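Long-range contact in Cbs-cp12 (Microcystis aeruginosa PCC 7806, PDB 5NMU), which fuses a pair of CBS domains to a CP12 domain, assembles as a hexamer and probably takes part in redox regulation of photosynthesis: residues M11-T23 with L30-R44. Sequence-based numbering, arbitrary orientation.
Sequences MTQNVVTIRGSAT and LMKEKKLRGLIVEPR
Val16 is wedged between helix 24-34 and strand 38-41, each methyl meeting a different leucine. Its CG1, swung anti to the backbone N (chi1 -170°), meets Leu30 CD2 tip to tip at 3.5 Å, whereas CG2 touches Leu36 CD1 at 3.4 Å, the two side chains crossing at about a right angle. Both separations are shorter than ordinary carbon contacts, evidence of tight packing. Leu39 continues this apolar layer: its CD2 lies against Val16 CB and its CD1 is 3.9 Å from Ile18 CG2. On the face that carries Thr17 and Ile40, Ile40 CG1 meets Val15 CG2, from the loop leading into strand 17-18, at 3.7 Å, and Leu114 and Ile117 of strand 113-119 cover that side.

The backbones pair in parallel. Ile40 N donates to Val16 O at 3.3 Å; Ile18 N and Glu42 N continue the pattern, donating to Ile40 O and Ile18 O. Water bridges flank this pairing: one water donates to Gly38 O and weakly accepts from Val16 N, and another links Thr17 OG1 with Glu42 OE1.

Where the pairing runs on to Arg19 and Glu42, Arg19 NH1 makes a salt bridge to Glu42 OE1 at 3.2 Å, its hydrogen bond weak and bent, the guanidinium and carboxylate planes being 55° apart. A bend at chi3 (70°) turns the arginine back toward Glu42, while its NE is taken by Glu143 of a second subunit. A Schellman motif at Lys35 ends the helix and leads into strand 38-41, completing a beta-alpha-beta crossover of the CBS-domain fold, with helix 24-34 connecting two parallel strands.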
ATOM      1  N   MET A  11      20.230  14.662  15.166  1.00 37.96           N
ATOM      2  CA  MET A  11      18.881  15.129  15.322  1.00 37.42           C
ATOM      3  C   MET A  11      18.803  16.637  15.389  1.00 39.41           C
ATOM      4  O   MET A  11      19.747  17.281  15.747  1.00 39.08           O
ATOM      5  CB  MET A  11      18.258  14.566  16.583  1.00 36.74           C
ATOM      6  CG  MET A  11      18.905  15.041  17.880  1.00 37.31           C
ATOM      7  SD  MET A  11      18.161  14.230  19.285  1.00 37.75           S
ATOM      8  CE  MET A  11      19.124  14.953  20.637  1.00 38.39           C
ATOM      9  N   THR A  12      17.649  17.199  15.042  1.00 39.61           N
ATOM     10  CA  THR A  12      17.392  18.572  15.383  1.00 42.62           C
ATOM     11  C   THR A  12      17.118  18.638  16.899  1.00 44.62           C
ATOM     12  O   THR A  12      16.172  18.028  17.408  1.00 42.42           O
ATOM     13  CB  THR A  12      16.269  19.112  14.492  1.00 42.14           C
ATOM     14  OG1 THR A  12      16.770  19.089  13.146  1.00 42.79           O
ATOM     15  CG2 THR A  12      15.879  20.533  14.887  1.00 42.15           C
ATOM     16  N   GLN A  13      17.963  19.383  17.597  1.00 50.05           N
ATOM     17  CA  GLN A  13      17.970  19.415  19.061  1.00 54.70           C
ATOM     18  C   GLN A  13      16.811  20.262  19.588  1.00 57.91           C
ATOM     19  O   GLN A  13      16.178  19.885  20.616  1.00 58.57           O
ATOM     20  CB  GLN A  13      19.310  19.928  19.632  1.00 55.86           C
ATOM     21  CG  GLN A  13      20.464  18.902  19.722  1.00 57.29           C
ATOM     22  N   ASN A  14      16.566  21.398  18.918  1.00 58.09           N
ATOM     23  CA  ASN A  14      15.474  22.282  19.259  1.00 61.38           C
ATOM     24  C   ASN A  14      14.233  21.563  18.885  1.00 60.38           C
ATOM     25  O   ASN A  14      13.943  21.444  17.703  1.00 68.41           O
ATOM     26  CB  ASN A  14      15.520  23.595  18.454  1.00 64.00           C
ATOM     27  CG  ASN A  14      16.518  24.585  19.017  1.00 69.14           C
ATOM     28  OD1 ASN A  14      17.043  24.406  20.125  1.00 71.58           O
ATOM     29  ND2 ASN A  14      16.801  25.634  18.255  1.00 71.19           N
ATOM     30  N   VAL A  15      13.505  21.060  19.863  1.00 56.38           N
ATOM     31  CA  VAL A  15      12.274  20.353  19.575  1.00 53.92           C
ATOM     32  C   VAL A  15      11.161  21.139  20.263  1.00 53.05           C
ATOM     33  O   VAL A  15      11.379  21.704  21.299  1.00 54.36           O
ATOM     34  CB  VAL A  15      12.329  18.871  19.975  1.00 52.03           C
ATOM     35  CG1 VAL A  15      12.481  18.674  21.481  1.00 52.26           C
ATOM     36  CG2 VAL A  15      11.112  18.138  19.426  1.00 50.42           C
ATOM     37  N   VAL A  16      10.013  21.207  19.600  1.00 52.16           N
ATOM     38  CA  VAL A  16       8.848  21.969  20.010  1.00 51.38           C
ATOM     39  C   VAL A  16       7.721  20.976  20.116  1.00 50.03           C
ATOM     40  O   VAL A  16       7.604  20.085  19.228  1.00 50.70           O
ATOM     41  CB  VAL A  16       8.419  22.941  18.862  1.00 51.12           C
ATOM     42  CG1 VAL A  16       7.370  23.918  19.363  1.00 52.37           C
ATOM     43  CG2 VAL A  16       9.626  23.703  18.355  1.00 51.82           C
ATOM     44  N   THR A  17       6.890  21.134  21.151  1.00 47.71           N
ATOM     45  CA  THR A  17       5.723  20.293  21.328  1.00 45.38           C
ATOM     46  C   THR A  17       4.426  21.119  21.162  1.00 45.94           C
ATOM     47  O   THR A  17       4.467  22.335  21.151  1.00 45.98           O
ATOM     48  CB  THR A  17       5.724  19.599  22.698  1.00 44.39           C
ATOM     49  OG1 THR A  17       5.506  20.547  23.689  1.00 45.21           O
ATOM     50  CG2 THR A  17       7.047  18.921  23.011  1.00 44.24           C
ATOM     51  N   ILE A  18       3.293  20.427  21.043  1.00 43.67           N
ATOM     52  CA  ILE A  18       1.961  21.057  21.034  1.00 42.89           C
ATOM     53  C   ILE A  18       0.967  20.100  21.678  1.00 43.41           C
ATOM     54  O   ILE A  18       1.200  18.854  21.741  1.00 42.31           O
ATOM     55  CB  ILE A  18       1.539  21.436  19.585  1.00 41.93           C
ATOM     56  CG1 ILE A  18       0.334  22.394  19.587  1.00 42.32           C
ATOM     57  CG2 ILE A  18       1.274  20.212  18.724  1.00 40.24           C
ATOM     58  CD1 ILE A  18       0.081  23.006  18.240  1.00 42.51           C
ATOM     59  N   ARG A  19      -0.119  20.628  22.202  1.00 42.94           N
ATOM     60  CA  ARG A  19      -1.116  19.732  22.777  1.00 44.87           C
ATOM     61  C   ARG A  19      -2.001  19.172  21.668  1.00 43.31           C
ATOM     62  O   ARG A  19      -2.179  19.800  20.640  1.00 41.43           O
ATOM     63  CB  ARG A  19      -1.930  20.437  23.847  1.00 49.68           C
ATOM     64  CG  ARG A  19      -1.065  20.916  25.023  1.00 53.67           C
ATOM     65  CD  ARG A  19      -1.914  21.308  26.239  1.00 57.89           C
ATOM     66  NE  ARG A  19      -2.498  20.107  26.835  1.00 61.62           N
ATOM     67  CZ  ARG A  19      -1.839  19.221  27.604  1.00 65.74           C
ATOM     68  NH1 ARG A  19      -0.545  19.391  27.935  1.00 66.48           N
ATOM     69  NH2 ARG A  19      -2.488  18.156  28.066  1.00 66.67           N
ATOM     70  N   GLY A  20      -2.487  17.950  21.870  1.00 41.44           N
ATOM     71  CA  GLY A  20      -3.429  17.313  21.003  1.00 40.76           C
ATOM     72  C   GLY A  20      -4.728  18.093  20.808  1.00 41.87           C
ATOM     73  O   GLY A  20      -5.352  17.986  19.743  1.00 39.83           O
ATOM     74  N   SER A  21      -5.109  18.864  21.824  1.00 43.21           N
ATOM     75  CA  SER A  21      -6.309  19.674  21.816  1.00 45.17           C
ATOM     76  C   SER A  21      -6.167  20.962  21.028  1.00 45.16           C
ATOM     77  O   SER A  21      -7.143  21.651  20.846  1.00 47.70           O
ATOM     78  CB  SER A  21      -6.688  20.013  23.243  1.00 47.67           C
ATOM     79  OG  SER A  21      -5.590  20.627  23.879  1.00 48.01           O
ATOM     80  N   ALA A  22      -4.952  21.317  20.590  1.00 44.59           N
ATOM     81  CA  ALA A  22      -4.753  22.572  19.884  1.00 43.68           C
ATOM     82  C   ALA A  22      -5.346  22.452  18.491  1.00 42.53           C
ATOM     83  O   ALA A  22      -5.518  21.335  17.959  1.00 41.21           O
ATOM     84  CB  ALA A  22      -3.288  22.902  19.763  1.00 43.05           C
ATOM     85  N   THR A  23      -5.605  23.602  17.886  1.00 42.92           N
ATOM     86  CA  THR A  23      -6.212  23.634  16.545  1.00 42.15           C
ATOM     87  C   THR A  23      -5.090  23.390  15.546  1.00 40.90           C
ATOM     88  O   THR A  23      -3.911  23.738  15.826  1.00 40.42           O
ATOM     89  CB  THR A  23      -6.854  24.995  16.235  1.00 43.54           C
ATOM     90  OG1 THR A  23      -5.844  26.018  16.223  1.00 42.66           O
ATOM     91  CG2 THR A  23      -7.945  25.348  17.276  1.00 44.66           C
ATOM     92  N   LEU A  30       2.737  27.855  14.562  1.00 45.57           N
ATOM     93  CA  LEU A  30       3.957  27.431  15.230  1.00 46.11           C
ATOM     94  C   LEU A  30       4.970  26.918  14.195  1.00 44.12           C
ATOM     95  O   LEU A  30       6.145  27.309  14.210  1.00 42.19           O
ATOM     96  CB  LEU A  30       3.626  26.392  16.315  1.00 45.72           C
ATOM     97  CG  LEU A  30       4.689  26.069  17.357  1.00 49.17           C
ATOM     98  CD1 LEU A  30       5.080  27.274  18.222  1.00 50.86           C
ATOM     99  CD2 LEU A  30       4.205  24.922  18.270  1.00 50.68           C
ATOM    100  N   MET A  31       4.492  26.108  13.253  1.00 42.97           N
ATOM    101  CA  MET A  31       5.387  25.516  12.272  1.00 42.48           C
ATOM    102  C   MET A  31       5.988  26.538  11.337  1.00 43.28           C
ATOM    103  O   MET A  31       7.151  26.431  10.999  1.00 40.90           O
ATOM    104  CB  MET A  31       4.697  24.393  11.518  1.00 41.15           C
ATOM    105  CG  MET A  31       4.446  23.183  12.416  1.00 40.81           C
ATOM    106  SD  MET A  31       3.185  22.101  11.787  1.00 38.95           S
ATOM    107  CE  MET A  31       4.184  20.779  11.104  1.00 40.46           C
ATOM    108  N   LYS A  32       5.192  27.510  10.898  1.00 47.13           N
ATOM    109  CA  LYS A  32       5.716  28.584  10.060  1.00 51.34           C
ATOM    110  C   LYS A  32       6.723  29.492  10.783  1.00 51.97           C
ATOM    111  O   LYS A  32       7.755  29.859  10.238  1.00 53.48           O
ATOM    112  CB  LYS A  32       4.598  29.479   9.577  1.00 53.76           C
ATOM    113  CG  LYS A  32       3.644  28.766   8.670  1.00 54.85           C
ATOM    114  CD  LYS A  32       2.500  29.697   8.325  1.00 58.33           C
ATOM    115  CE  LYS A  32       3.003  30.897   7.538  1.00 59.20           C
ATOM    116  NZ  LYS A  32       1.887  31.397   6.728  1.00 62.88           N
ATOM    117  N   GLU A  33       6.383  29.883  11.986  1.00 52.63           N
ATOM    118  CA  GLU A  33       7.236  30.723  12.796  1.00 56.50           C
ATOM    119  C   GLU A  33       8.646  30.145  13.001  1.00 57.01           C
ATOM    120  O   GLU A  33       9.627  30.873  12.961  1.00 56.10           O
ATOM    121  CB  GLU A  33       6.545  30.878  14.142  1.00 61.72           C
ATOM    122  CG  GLU A  33       7.263  31.645  15.241  1.00 65.70           C
ATOM    123  CD  GLU A  33       6.507  31.518  16.557  1.00 69.44           C
ATOM    124  OE1 GLU A  33       5.231  31.559  16.503  1.00 71.18           O
ATOM    125  OE2 GLU A  33       7.185  31.356  17.616  1.00 70.78           O
ATOM    126  N   LYS A  34       8.756  28.838  13.221  1.00 54.98           N
ATOM    127  CA  LYS A  34      10.066  28.229  13.383  1.00 56.32           C
ATOM    128  C   LYS A  34      10.527  27.326  12.210  1.00 52.90           C
ATOM    129  O   LYS A  34      11.522  26.655  12.330  1.00 54.02           O
ATOM    130  CB  LYS A  34      10.077  27.481  14.712  1.00 58.58           C
ATOM    131  CG  LYS A  34       9.705  28.346  15.921  1.00 62.70           C
ATOM    132  CD  LYS A  34      10.170  27.694  17.225  1.00 66.34           C
ATOM    133  CE  LYS A  34       9.713  28.444  18.480  1.00 71.25           C
ATOM    134  NZ  LYS A  34       8.475  27.822  19.047  1.00 72.28           N
ATOM    135  N   LYS A  35       9.827  27.320  11.086  1.00 52.08           N
ATOM    136  CA  LYS A  35      10.187  26.449   9.942  1.00 51.13           C
ATOM    137  C   LYS A  35      10.327  24.965  10.351  1.00 47.17           C
ATOM    138  O   LYS A  35      11.322  24.311  10.103  1.00 45.67           O
ATOM    139  CB  LYS A  35      11.428  27.001   9.208  1.00 53.93           C
ATOM    140  CG  LYS A  35      11.269  28.440   8.688  1.00 57.17           C
ATOM    141  CD  LYS A  35       9.976  28.647   7.901  1.00 60.16           C
ATOM    142  CE  LYS A  35       9.702  30.082   7.496  1.00 63.63           C
ATOM    143  NZ  LYS A  35      10.487  30.386   6.279  1.00 66.26           N
ATOM    144  N   LEU A  36       9.282  24.456  10.987  1.00 45.22           N
ATOM    145  CA  LEU A  36       9.234  23.074  11.494  1.00 43.54           C
ATOM    146  C   LEU A  36       8.387  22.236  10.595  1.00 39.88           C
ATOM    147  O   LEU A  36       7.325  22.651  10.199  1.00 38.43           O
ATOM    148  CB  LEU A  36       8.622  23.063  12.879  1.00 44.80           C
ATOM    149  CG  LEU A  36       9.396  24.007  13.835  1.00 47.12           C
ATOM    150  CD1 LEU A  36       8.629  24.166  15.135  1.00 48.70           C
ATOM    151  CD2 LEU A  36      10.792  23.512  14.082  1.00 46.06           C
ATOM    152  N   ARG A  37       8.866  21.057  10.274  1.00 37.95           N
ATOM    153  CA  ARG A  37       8.129  20.129   9.469  1.00 38.40           C
ATOM    154  C   ARG A  37       7.435  19.017  10.279  1.00 37.92           C
ATOM    155  O   ARG A  37       6.651  18.207   9.693  1.00 34.94           O
ATOM    156  CB  ARG A  37       9.059  19.552   8.418  1.00 39.90           C
ATOM    157  CG  ARG A  37       9.451  20.629   7.423  1.00 39.70           C
ATOM    158  CD  ARG A  37      10.447  20.094   6.409  1.00 40.31           C
ATOM    159  NE  ARG A  37      10.892  21.165   5.521  1.00 42.14           N
ATOM    160  CZ  ARG A  37      11.717  22.155   5.884  1.00 43.75           C
ATOM    161  NH1 ARG A  37      12.224  22.211   7.105  1.00 44.22           N
ATOM    162  NH2 ARG A  37      12.055  23.086   5.013  1.00 45.67           N
ATOM    163  N   GLY A  38       7.676  19.008  11.602  1.00 36.27           N
ATOM    164  CA  GLY A  38       6.997  18.112  12.522  1.00 36.22           C
ATOM    165  C   GLY A  38       6.916  18.732  13.900  1.00 37.06           C
ATOM    166  O   GLY A  38       7.822  19.437  14.295  1.00 38.18           O
ATOM    167  N   LEU A  39       5.792  18.544  14.582  1.00 37.60           N
ATOM    168  CA  LEU A  39       5.643  18.913  15.973  1.00 38.04           C
ATOM    169  C   LEU A  39       5.322  17.672  16.771  1.00 37.42           C
ATOM    170  O   LEU A  39       4.484  16.833  16.383  1.00 35.49           O
ATOM    171  CB  LEU A  39       4.471  19.864  16.186  1.00 39.27           C
ATOM    172  CG  LEU A  39       4.515  21.188  15.553  1.00 41.20           C
ATOM    173  CD1 LEU A  39       3.127  21.862  15.707  1.00 42.41           C
ATOM    174  CD2 LEU A  39       5.638  22.003  16.192  1.00 43.17           C
ATOM    175  N   ILE A  40       5.952  17.578  17.935  1.00 38.16           N
ATOM    176  CA  ILE A  40       5.705  16.447  18.806  1.00 37.23           C
ATOM    177  C   ILE A  40       4.510  16.789  19.694  1.00 38.45           C
ATOM    178  O   ILE A  40       4.412  17.895  20.244  1.00 41.47           O
ATOM    179  CB  ILE A  40       6.928  16.156  19.669  1.00 37.19           C
ATOM    180  CG1 ILE A  40       8.169  15.910  18.827  1.00 36.74           C
ATOM    181  CG2 ILE A  40       6.614  15.025  20.618  1.00 36.43           C
ATOM    182  CD1 ILE A  40       8.001  14.885  17.742  1.00 36.69           C
ATOM    183  N   VAL A  41       3.610  15.836  19.856  1.00 38.08           N
ATOM    184  CA  VAL A  41       2.434  16.031  20.678  1.00 38.84           C
ATOM    185  C   VAL A  41       2.724  15.602  22.142  1.00 40.77           C
ATOM    186  O   VAL A  41       3.135  14.435  22.429  1.00 37.59           O
ATOM    187  CB  VAL A  41       1.275  15.219  20.155  1.00 39.29           C
ATOM    188  CG1 VAL A  41       0.096  15.247  21.144  1.00 39.77           C
ATOM    189  CG2 VAL A  41       0.860  15.738  18.760  1.00 39.91           C
ATOM    190  N   GLU A  42       2.380  16.506  23.039  1.00 42.19           N
ATOM    191  CA  GLU A  42       2.784  16.455  24.438  1.00 44.90           C
ATOM    192  C   GLU A  42       2.020  15.343  25.184  1.00 43.74           C
ATOM    193  O   GLU A  42       0.826  15.343  25.163  1.00 43.11           O
ATOM    194  CB  GLU A  42       2.485  17.838  25.057  1.00 48.17           C
ATOM    195  CG  GLU A  42       2.824  17.982  26.541  1.00 53.32           C
ATOM    196  CD  GLU A  42       2.774  19.436  27.010  1.00 56.79           C
ATOM    197  OE1 GLU A  42       2.078  20.248  26.353  1.00 59.02           O
ATOM    198  OE2 GLU A  42       3.445  19.753  28.035  1.00 62.73           O
ATOM    199  N   PRO A  43       2.717  14.388  25.824  1.00 44.01           N
ATOM    200  CA  PRO A  43       2.047  13.397  26.661  1.00 45.05           C
ATOM    201  C   PRO A  43       1.232  14.084  27.729  1.00 47.52           C
ATOM    202  O   PRO A  43       1.662  15.094  28.274  1.00 47.88           O
ATOM    203  CB  PRO A  43       3.211  12.648  27.310  1.00 45.64           C
ATOM    204  CG  PRO A  43       4.330  12.773  26.322  1.00 44.97           C
ATOM    205  CD  PRO A  43       4.173  14.143  25.750  1.00 44.76           C
ATOM    206  N   ARG A  44       0.049  13.582  28.011  1.00 50.00           N
ATOM    207  CA  ARG A  44      -0.804  14.249  29.005  1.00 53.65           C
ATOM    208  C   ARG A  44      -0.425  13.870  30.448  1.00 52.95           C
ATOM    209  O   ARG A  44      -0.770  14.569  31.367  1.00 53.21           O
ATOM    210  CB  ARG A  44      -2.284  13.997  28.719  1.00 56.22           C
ATOM    211  CG  ARG A  44      -2.746  14.657  27.401  1.00 60.41           C
ATOM    212  CD  ARG A  44      -4.260  14.562  27.193  1.00 64.15           C
ATOM    213  NE  ARG A  44      -4.663  13.193  27.496  1.00 67.86           N
ATOM    214  CZ  ARG A  44      -4.775  12.176  26.629  1.00 71.18           C
ATOM    215  NH1 ARG A  44      -4.625  12.333  25.291  1.00 70.56           N
ATOM    216  NH2 ARG A  44      -5.076  10.959  27.123  1.00 70.37           N
TER
HETATM  217  O   HOH W   1       9.587  20.123  16.373  1.00 41.82           O
HETATM  218  O   HOH W   2       3.101  21.370  24.237  1.00 54.94           O